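Local coordinates for protein Exo-beta-1,3-glucanase (Streptomyces sp. SirexAA-E, PDB 4PEY) that hydrolyses laminarin and laminarioligosaccharides as an exo-beta-1,3-glucanase of glycoside hydrolase family 55, yielding glucose and laminaribiose, at residues E13-G21 with L260-P268; D330-A341 with N364-I375. The protein carries 1 engineered substitution. One frame throughout, in Å; residues are numbered along the deposited sequence.

Interaction 1: E13-G21 with L260-P268; sequences EVVGGGDLG and LDQFYVVKP
Gly17 N donates to Phe263 O at 2.8 Å, and the N-H...O angle of 166° makes this a straight bond. Beside it, Gly16 CA sends a CA-H...O contact to Asp261 O; a side chain at Gly16 would collide with that same oxygen, so the close approach probably requires the absence of a side chain here. Water 1 completes the joint: it donates to Val15 O and Gly17 O and accepts from Val265 N. Further on, a bend at chi3 (-81°) brings Lys267 NZ round to Asp19 O at 3.0 Å, from above the carbonyl plane. Strand 263-266 starts the second of the two parallel beta-helix units of the family 55 fold, and the segment 13-21, itself neither helix nor strand, runs over it as the lead-in to strand 24-27 of the first. Apolar contacts flank the polar ones. The chi1 of Val14 (-176°) puts CG1 at the ring, 3.4 Å from Tyr264 CD1, the two side chains crossing at about a right angle. Val265 CG1 touches Leu20 CD2 at 4.1 Å, while CG2 lies against Gly17 O. In the second shell, Asp19 OD2 accepts from Gly21 N in an Asx turn, Gln281 OE1 accepts from Val14 N, and helix 272-280 packs on Val14 and Tyr264.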
loop_
_atom_site.group_PDB
_atom_site.type_symbol
_atom_site.label_atom_id
_atom_site.label_comp_id
_atom_site.label_asym_id
_atom_site.label_seq_id
_atom_site.Cartn_x
_atom_site.Cartn_y
_atom_site.Cartn_z
ATOM N N GLU A 13 31.508 -3.530 -13.721
ATOM C CA GLU A 13 31.934 -4.057 -12.431
ATOM C C GLU A 13 30.848 -4.931 -11.812
ATOM O O GLU A 13 31.124 -6.037 -11.356
ATOM C CB GLU A 13 32.304 -2.915 -11.476
ATOM C CG GLU A 13 33.660 -3.081 -10.788
ATOM C CD GLU A 13 33.732 -4.320 -9.907
ATOM O OE1 GLU A 13 32.900 -4.445 -8.981
ATOM O OE2 GLU A 13 34.621 -5.170 -10.142
ATOM N N VAL A 14 29.613 -4.439 -11.801
ATOM C CA VAL A 14 28.517 -5.155 -11.154
ATOM C C VAL A 14 27.929 -6.235 -12.059
ATOM O O VAL A 14 27.588 -5.976 -13.214
ATOM C CB VAL A 14 27.391 -4.192 -10.727
ATOM C CG1 VAL A 14 26.315 -4.954 -9.982
ATOM C CG2 VAL A 14 27.949 -3.072 -9.855
ATOM N N VAL A 15 27.803 -7.448 -11.532
ATOM C CA VAL A 15 27.308 -8.564 -12.329
ATOM C C VAL A 15 25.816 -8.783 -12.083
ATOM O O VAL A 15 25.351 -8.763 -10.940
ATOM C CB VAL A 15 28.099 -9.862 -12.029
ATOM C CG1 VAL A 15 28.138 -10.135 -10.536
ATOM C CG2 VAL A 15 27.507 -11.047 -12.784
ATOM N N GLY A 16 25.065 -8.964 -13.165
ATOM C CA GLY A 16 23.636 -9.195 -13.069
ATOM C C GLY A 16 23.290 -10.657 -12.845
ATOM O O GLY A 16 24.100 -11.548 -13.115
ATOM N N GLY A 17 22.080 -10.896 -12.344
ATOM C CA GLY A 17 21.577 -12.242 -12.135
ATOM C C GLY A 17 22.180 -12.948 -10.935
ATOM O O GLY A 17 22.750 -12.324 -10.041
ATOM N N GLY A 18 22.051 -14.265 -10.913
ATOM C CA GLY A 18 22.605 -15.048 -9.826
ATOM C C GLY A 18 21.549 -15.605 -8.894
ATOM O O GLY A 18 20.349 -15.464 -9.130
ATOM N N ASP A 19 22.020 -16.245 -7.830
ATOM C CA ASP A 19 21.170 -16.901 -6.845
ATOM C C ASP A 19 20.301 -15.897 -6.085
ATOM O O ASP A 19 20.746 -14.789 -5.780
ATOM C CB ASP A 19 22.045 -17.686 -5.868
ATOM C CG ASP A 19 21.244 -18.568 -4.941
ATOM O OD1 ASP A 19 20.750 -19.619 -5.401
ATOM O OD2 ASP A 19 21.120 -18.221 -3.751
ATOM N N LEU A 20 19.068 -16.289 -5.774
ATOM C CA LEU A 20 18.143 -15.416 -5.050
ATOM C C LEU A 20 18.319 -15.474 -3.529
ATOM O O LEU A 20 17.696 -14.710 -2.799
ATOM C CB LEU A 20 16.699 -15.762 -5.416
ATOM C CG LEU A 20 16.354 -15.541 -6.889
ATOM C CD1 LEU A 20 14.895 -15.883 -7.164
ATOM C CD2 LEU A 20 16.669 -14.103 -7.288
ATOM N N GLY A 21 19.162 -16.381 -3.047
ATOM C CA GLY A 21 19.508 -16.391 -1.635
ATOM C C GLY A 21 18.603 -17.251 -0.769
ATOM O O GLY A 21 17.585 -17.763 -1.233
ATOM N N LEU A 260 16.515 -12.030 -15.791
ATOM C CA LEU A 260 17.107 -11.833 -14.475
ATOM C C LEU A 260 18.547 -11.323 -14.555
ATOM O O LEU A 260 19.006 -10.621 -13.650
ATOM C CB LEU A 260 17.058 -13.137 -13.671
ATOM C CG LEU A 260 17.538 -13.069 -12.218
ATOM C CD1 LEU A 260 16.623 -12.171 -11.401
ATOM C CD2 LEU A 260 17.612 -14.461 -11.604
ATOM N N ASP A 261 19.264 -11.652 -15.628
ATOM C CA ASP A 261 20.654 -11.211 -15.714
ATOM C C ASP A 261 20.753 -9.709 -16.013
ATOM O O ASP A 261 21.850 -9.150 -16.037
ATOM C CB ASP A 261 21.458 -12.056 -16.730
ATOM C CG ASP A 261 21.058 -11.838 -18.196
ATOM O OD1 ASP A 261 20.327 -10.894 -18.539
ATOM O OD2 ASP A 261 21.537 -12.634 -19.039
ATOM N N GLN A 262 19.611 -9.053 -16.207
ATOM C CA GLN A 262 19.611 -7.599 -16.353
ATOM C C GLN A 262 19.270 -6.918 -15.027
ATOM O O GLN A 262 19.094 -5.699 -14.971
ATOM C CB GLN A 262 18.641 -7.170 -17.457
ATOM C CG GLN A 262 19.119 -7.574 -18.852
ATOM C CD GLN A 262 18.126 -7.238 -19.948
ATOM O OE1 GLN A 262 17.211 -6.438 -19.755
ATOM N NE2 GLN A 262 18.303 -7.855 -21.111
ATOM N N PHE A 263 19.200 -7.717 -13.962
ATOM C CA PHE A 263 18.961 -7.221 -12.607
ATOM C C PHE A 263 20.183 -7.418 -11.724
ATOM O O PHE A 263 20.794 -8.486 -11.748
ATOM C CB PHE A 263 17.772 -7.943 -11.953
ATOM C CG PHE A 263 16.435 -7.457 -12.413
ATOM C CD1 PHE A 263 15.945 -7.807 -13.662
ATOM C CD2 PHE A 263 15.653 -6.666 -11.581
ATOM C CE1 PHE A 263 14.702 -7.361 -14.084
ATOM C CE2 PHE A 263 14.413 -6.210 -11.992
ATOM C CZ PHE A 263 13.935 -6.557 -13.245
ATOM N N TYR A 264 20.532 -6.400 -10.940
ATOM C CA TYR A 264 21.430 -6.607 -9.812
ATOM C C TYR A 264 20.612 -7.230 -8.690
ATOM O O TYR A 264 19.630 -6.641 -8.234
ATOM C CB TYR A 264 22.074 -5.294 -9.351
ATOM C CG TYR A 264 22.931 -5.433 -8.108
ATOM C CD1 TYR A 264 23.895 -6.424 -8.011
ATOM C CD2 TYR A 264 22.783 -4.561 -7.037
ATOM C CE1 TYR A 264 24.685 -6.545 -6.871
ATOM C CE2 TYR A 264 23.560 -4.680 -5.899
ATOM C CZ TYR A 264 24.510 -5.670 -5.819
ATOM O OH TYR A 264 25.291 -5.785 -4.687
ATOM N N VAL A 265 20.992 -8.435 -8.282
ATOM C CA VAL A 265 20.282 -9.152 -7.234
ATOM C C VAL A 265 20.868 -8.730 -5.899
ATOM O O VAL A 265 21.960 -9.158 -5.524
ATOM C CB VAL A 265 20.378 -10.677 -7.436
ATOM C CG1 VAL A 265 19.679 -11.430 -6.312
ATOM C CG2 VAL A 265 19.777 -11.060 -8.787
ATOM N N VAL A 266 20.147 -7.847 -5.209
ATOM C CA VAL A 266 20.627 -7.256 -3.966
ATOM C C VAL A 266 20.437 -8.236 -2.815
ATOM O O VAL A 266 19.347 -8.774 -2.617
ATOM C CB VAL A 266 19.895 -5.935 -3.636
ATOM C CG1 VAL A 266 20.568 -5.234 -2.456
ATOM C CG2 VAL A 266 19.847 -5.023 -4.856
ATOM N N LYS A 267 21.511 -8.467 -2.071
ATOM C CA LYS A 267 21.489 -9.360 -0.926
ATOM C C LYS A 267 22.140 -8.669 0.270
ATOM O O LYS A 267 22.888 -7.708 0.091
ATOM C CB LYS A 267 22.186 -10.683 -1.278
ATOM C CG LYS A 267 21.296 -11.596 -2.116
ATOM C CD LYS A 267 21.973 -12.884 -2.544
ATOM C CE LYS A 267 22.843 -12.667 -3.753
ATOM N NZ LYS A 267 23.223 -13.975 -4.359
ATOM N N PRO A 268 21.819 -9.122 1.495
ATOM C CA PRO A 268 22.406 -8.553 2.714
ATOM C C PRO A 268 23.907 -8.335 2.581
ATOM O O PRO A 268 24.619 -9.235 2.130
ATOM C CB PRO A 268 22.093 -9.614 3.768
ATOM C CG PRO A 268 20.794 -10.179 3.315
ATOM C CD PRO A 268 20.841 -10.182 1.808
HETATM O O HOH W 1 23.348 -9.807 -9.318
#

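Interaction 2: D330-A341 with N364-I375; sequences DGVKVAGLLVDA and NPTSLQDVFVRI
Asp340 and Arg374 pair side-on: Arg374 NE donates to Asp340 OD1 at 2.8 Å and NH2 to OD2 at 2.9 Å. Both oxygens lie near the guanidinium plane but are met from above the carboxylate plane, the two planes standing 68° apart. Arg374 extends through chi2 and then bends at chi3 (71°), which turns its NE edge to the aspartate. Leu338 CD2 sits over one guanidinium face, toward its rim; Trp109 makes a cation-pi contact and NH1 is hydrogen-bonded to Tyr74 OH. The strands run parallel in register, as in successive coils of a parallel beta-helix, with axes 20° apart at 337-340 and 371-375; both segments turn a corner, at Gly336 and Asp370. Before the corner, Val334 CB meets Leu368 CD2 at 3.8 Å, the two side chains lying side by side and pointing the same way. Thr366 OG1 accepts from Val332 N at 3.1 Å. An alanine in place of Arg374 would probably leave the buried Asp340 carboxylate without its countercharge and Trp109 without its cation. Two nearly straight bonds thus fix the guanidinium's rotation, and with the Arg374 side chain about 4 Å from that of substrate-binding Trp402, the pair is consistent with a second-shell position.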
loop_
_atom_site.group_PDB
_atom_site.type_symbol
_atom_site.label_atom_id
_atom_site.label_comp_id
_atom_site.label_asym_id
_atom_site.label_seq_id
_atom_site.Cartn_x
_atom_site.Cartn_y
_atom_site.Cartn_z
ATOM N N ASP A 330 11.587 9.206 -16.995
ATOM C CA ASP A 330 10.408 8.396 -17.305
ATOM C C ASP A 330 10.484 6.988 -16.720
ATOM O O ASP A 330 11.568 6.417 -16.598
ATOM C CB ASP A 330 10.230 8.214 -18.818
ATOM C CG ASP A 330 9.844 9.482 -19.567
ATOM O OD1 ASP A 330 9.586 10.555 -18.984
ATOM O OD2 ASP A 330 9.768 9.365 -20.801
ATOM N N GLY A 331 9.323 6.420 -16.411
ATOM C CA GLY A 331 9.158 4.975 -16.361
ATOM C C GLY A 331 9.804 4.183 -15.241
ATOM O O GLY A 331 9.918 2.962 -15.338
ATOM N N VAL A 332 10.223 4.840 -14.169
ATOM C CA VAL A 332 10.806 4.090 -13.061
ATOM C C VAL A 332 9.673 3.388 -12.314
ATOM O O VAL A 332 8.601 3.959 -12.128
ATOM C CB VAL A 332 11.625 5.013 -12.129
ATOM C CG1 VAL A 332 11.960 4.331 -10.807
ATOM C CG2 VAL A 332 12.897 5.446 -12.845
ATOM N N LYS A 333 9.898 2.135 -11.935
ATOM C CA LYS A 333 8.874 1.326 -11.288
ATOM C C LYS A 333 9.421 0.782 -9.981
ATOM O O LYS A 333 10.189 -0.188 -9.967
ATOM C CB LYS A 333 8.421 0.190 -12.219
ATOM C CG LYS A 333 7.894 0.715 -13.562
ATOM C CD LYS A 333 7.768 -0.364 -14.636
ATOM C CE LYS A 333 7.464 0.248 -16.008
ATOM N NZ LYS A 333 8.664 0.826 -16.706
ATOM N N VAL A 334 9.041 1.432 -8.885
ATOM C CA VAL A 334 9.446 1.008 -7.549
ATOM C C VAL A 334 8.322 0.162 -6.989
ATOM O O VAL A 334 7.166 0.582 -7.023
ATOM C CB VAL A 334 9.727 2.203 -6.620
ATOM C CG1 VAL A 334 10.244 1.727 -5.271
ATOM C CG2 VAL A 334 10.718 3.159 -7.270
ATOM N N ALA A 335 8.639 -1.037 -6.504
ATOM C CA ALA A 335 7.586 -1.978 -6.124
ATOM C C ALA A 335 7.978 -2.892 -4.977
ATOM O O ALA A 335 9.039 -3.516 -5.018
ATOM C CB ALA A 335 7.186 -2.833 -7.331
ATOM N N GLY A 336 7.115 -2.986 -3.966
ATOM C CA GLY A 336 7.255 -4.008 -2.941
ATOM C C GLY A 336 8.381 -3.795 -1.957
ATOM O O GLY A 336 9.077 -4.746 -1.603
ATOM N N LEU A 337 8.559 -2.553 -1.516
ATOM C CA LEU A 337 9.599 -2.212 -0.549
ATOM C C LEU A 337 9.022 -1.537 0.681
ATOM O O LEU A 337 8.104 -0.726 0.565
ATOM C CB LEU A 337 10.636 -1.281 -1.182
ATOM C CG LEU A 337 11.442 -1.870 -2.340
ATOM C CD1 LEU A 337 12.195 -0.768 -3.083
ATOM C CD2 LEU A 337 12.419 -2.914 -1.810
ATOM N N LEU A 338 9.589 -1.852 1.846
ATOM C CA LEU A 338 9.297 -1.124 3.075
ATOM C C LEU A 338 10.469 -0.212 3.393
ATOM O O LEU A 338 11.605 -0.675 3.475
ATOM C CB LEU A 338 9.037 -2.091 4.239
ATOM C CG LEU A 338 8.956 -1.526 5.665
ATOM C CD1 LEU A 338 7.816 -0.519 5.827
ATOM C CD2 LEU A 338 8.798 -2.661 6.666
ATOM N N VAL A 339 10.203 1.080 3.558
ATOM C CA VAL A 339 11.226 2.021 4.002
ATOM C C VAL A 339 10.978 2.292 5.475
ATOM O O VAL A 339 9.901 2.731 5.849
ATOM C CB VAL A 339 11.206 3.336 3.192
ATOM C CG1 VAL A 339 12.243 4.323 3.741
ATOM C CG2 VAL A 339 11.484 3.042 1.723
ATOM N N ASP A 340 11.981 2.003 6.298
ATOM C CA ASP A 340 11.857 1.986 7.751
ATOM C C ASP A 340 12.801 3.037 8.334
ATOM O O ASP A 340 14.018 2.901 8.215
ATOM C CB ASP A 340 12.196 0.570 8.253
ATOM C CG ASP A 340 11.819 0.324 9.702
ATOM O OD1 ASP A 340 10.966 1.045 10.260
ATOM O OD2 ASP A 340 12.377 -0.639 10.278
ATOM N N ALA A 341 12.252 4.094 8.934
ATOM C CA ALA A 341 13.072 5.206 9.428
ATOM C C ALA A 341 14.093 4.770 10.476
ATOM O O ALA A 341 13.817 3.909 11.322
ATOM C CB ALA A 341 12.187 6.317 9.994
ATOM N N ASN A 364 4.849 7.622 -20.157
ATOM C CA ASN A 364 5.569 6.584 -19.425
ATOM C C ASN A 364 5.930 7.090 -18.028
ATOM O O ASN A 364 7.073 7.478 -17.773
ATOM C CB ASN A 364 6.828 6.164 -20.201
ATOM C CG ASN A 364 7.518 4.959 -19.599
ATOM O OD1 ASN A 364 6.913 4.200 -18.843
ATOM N ND2 ASN A 364 8.789 4.767 -19.940
ATOM N N PRO A 365 4.941 7.115 -17.123
ATOM C CA PRO A 365 5.174 7.706 -15.806
ATOM C C PRO A 365 6.037 6.856 -14.898
ATOM O O PRO A 365 6.245 5.667 -15.144
ATOM C CB PRO A 365 3.761 7.834 -15.223
ATOM C CG PRO A 365 2.949 6.835 -15.955
ATOM C CD PRO A 365 3.523 6.778 -17.338
ATOM N N THR A 366 6.533 7.479 -13.837
ATOM C CA THR A 366 7.139 6.739 -12.742
ATOM C C THR A 366 6.038 6.332 -11.770
ATOM O O THR A 366 5.060 7.071 -11.587
ATOM C CB THR A 366 8.236 7.586 -12.061
ATOM O OG1 THR A 366 9.397 7.573 -12.901
ATOM C CG2 THR A 366 8.615 7.046 -10.673
ATOM N N SER A 367 6.175 5.144 -11.179
ATOM C CA SER A 367 5.197 4.668 -10.209
ATOM C C SER A 367 5.834 4.145 -8.930
ATOM O O SER A 367 6.963 3.638 -8.944
ATOM C CB SER A 367 4.321 3.566 -10.822
ATOM O OG SER A 367 5.106 2.492 -11.335
ATOM N N LEU A 368 5.093 4.303 -7.831
ATOM C CA LEU A 368 5.349 3.626 -6.564
ATOM C C LEU A 368 4.208 2.651 -6.330
ATOM O O LEU A 368 3.047 3.058 -6.339
ATOM C CB LEU A 368 5.422 4.609 -5.390
ATOM C CG LEU A 368 6.392 5.786 -5.437
ATOM C CD1 LEU A 368 6.294 6.564 -4.128
ATOM C CD2 LEU A 368 7.810 5.313 -5.676
ATOM N N GLN A 369 4.527 1.375 -6.131
ATOM C CA GLN A 369 3.509 0.347 -5.905
ATOM C C GLN A 369 3.892 -0.556 -4.743
ATOM O O GLN A 369 5.007 -1.068 -4.718
ATOM C CB GLN A 369 3.310 -0.494 -7.164
ATOM C CG GLN A 369 2.639 0.270 -8.276
ATOM C CD GLN A 369 2.571 -0.524 -9.556
ATOM O OE1 GLN A 369 3.598 -0.814 -10.178
ATOM N NE2 GLN A 369 1.354 -0.886 -9.963
ATOM N N ASP A 370 2.984 -0.748 -3.785
ATOM C CA ASP A 370 3.308 -1.525 -2.589
ATOM C C ASP A 370 4.605 -0.998 -2.001
ATOM O O ASP A 370 5.522 -1.761 -1.692
ATOM C CB ASP A 370 3.436 -3.028 -2.884
ATOM C CG ASP A 370 2.147 -3.638 -3.414
ATOM O OD1 ASP A 370 1.066 -3.042 -3.225
ATOM O OD2 ASP A 370 2.218 -4.733 -4.016
ATOM N N VAL A 371 4.681 0.322 -1.890
ATOM C CA VAL A 371 5.757 0.972 -1.173
ATOM C C VAL A 371 5.182 1.388 0.171
ATOM O O VAL A 371 4.174 2.105 0.255
ATOM C CB VAL A 371 6.320 2.174 -1.949
ATOM C CG1 VAL A 371 7.278 2.984 -1.078
ATOM C CG2 VAL A 371 7.011 1.682 -3.223
ATOM N N PHE A 372 5.807 0.893 1.226
ATOM C CA PHE A 372 5.329 1.132 2.575
ATOM C C PHE A 372 6.388 1.911 3.330
ATOM O O PHE A 372 7.586 1.718 3.111
ATOM C CB PHE A 372 5.001 -0.199 3.259
ATOM C CG PHE A 372 4.160 -1.108 2.402
ATOM C CD1 PHE A 372 2.975 -0.646 1.848
ATOM C CD2 PHE A 372 4.571 -2.400 2.108
ATOM C CE1 PHE A 372 2.201 -1.455 1.034
ATOM C CE2 PHE A 372 3.796 -3.224 1.301
ATOM C CZ PHE A 372 2.611 -2.754 0.759
ATOM N N VAL A 373 5.951 2.814 4.198
ATOM C CA VAL A 373 6.882 3.565 5.022
ATOM C C VAL A 373 6.480 3.404 6.475
ATOM O O VAL A 373 5.291 3.439 6.800
ATOM C CB VAL A 373 6.916 5.058 4.631
ATOM C CG1 VAL A 373 7.884 5.826 5.538
ATOM C CG2 VAL A 373 7.318 5.202 3.164
ATOM N N ARG A 374 7.469 3.175 7.337
ATOM C CA ARG A 374 7.239 3.046 8.770
ATOM C C ARG A 374 8.154 3.994 9.527
ATOM O O ARG A 374 9.357 4.064 9.225
ATOM C CB ARG A 374 7.480 1.610 9.243
ATOM C CG ARG A 374 7.468 1.472 10.760
ATOM C CD ARG A 374 7.480 0.011 11.186
ATOM N NE ARG A 374 8.769 -0.631 10.934
ATOM C CZ ARG A 374 8.934 -1.949 10.831
ATOM N NH1 ARG A 374 7.884 -2.758 10.947
ATOM N NH2 ARG A 374 10.143 -2.462 10.621
ATOM N N ILE A 375 7.587 4.727 10.489
ATOM C CA ILE A 375 8.386 5.577 11.368
ATOM C C ILE A 375 8.168 5.148 12.822
ATOM O O ILE A 375 7.120 5.424 13.415
ATOM C CB ILE A 375 8.056 7.084 11.201
ATOM C CG1 ILE A 375 8.098 7.494 9.720
ATOM C CG2 ILE A 375 9.016 7.932 12.052
ATOM C CD1 ILE A 375 6.742 7.440 9.024
HETATM O O HOH W 2 6.743 9.790 -20.699
HETATM O O HOH W 3 9.835 6.855 -21.890
HETATM O O HOH W 4 7.431 1.550 -19.143
HETATM O O HOH W 5 5.922 0.554 -9.665
#

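In the fold
From the N terminus, the chain enters through residues 13-21 and then builds the whole first beta-helical unit before returning at 260-268, so interaction 1 closes a loop of 238 intervening residues and ties the N-terminal lead-in to the first strand of the second unit. Interaction 2 opens only afterwards and closes over 22 residues, joining neighbouring coils within that unit; the two are in series, neither nesting nor crossing. Their centres lie about 20 Å apart, without touching, yet strand pairing connects them: 263-266 pairs with 284-287, that strand with 306-309, and that one with 333-335. The centre of interaction 1 lies about 26 Å from the centre of the chain, that of interaction 2 about 9 Å, close to substrate-binding residues.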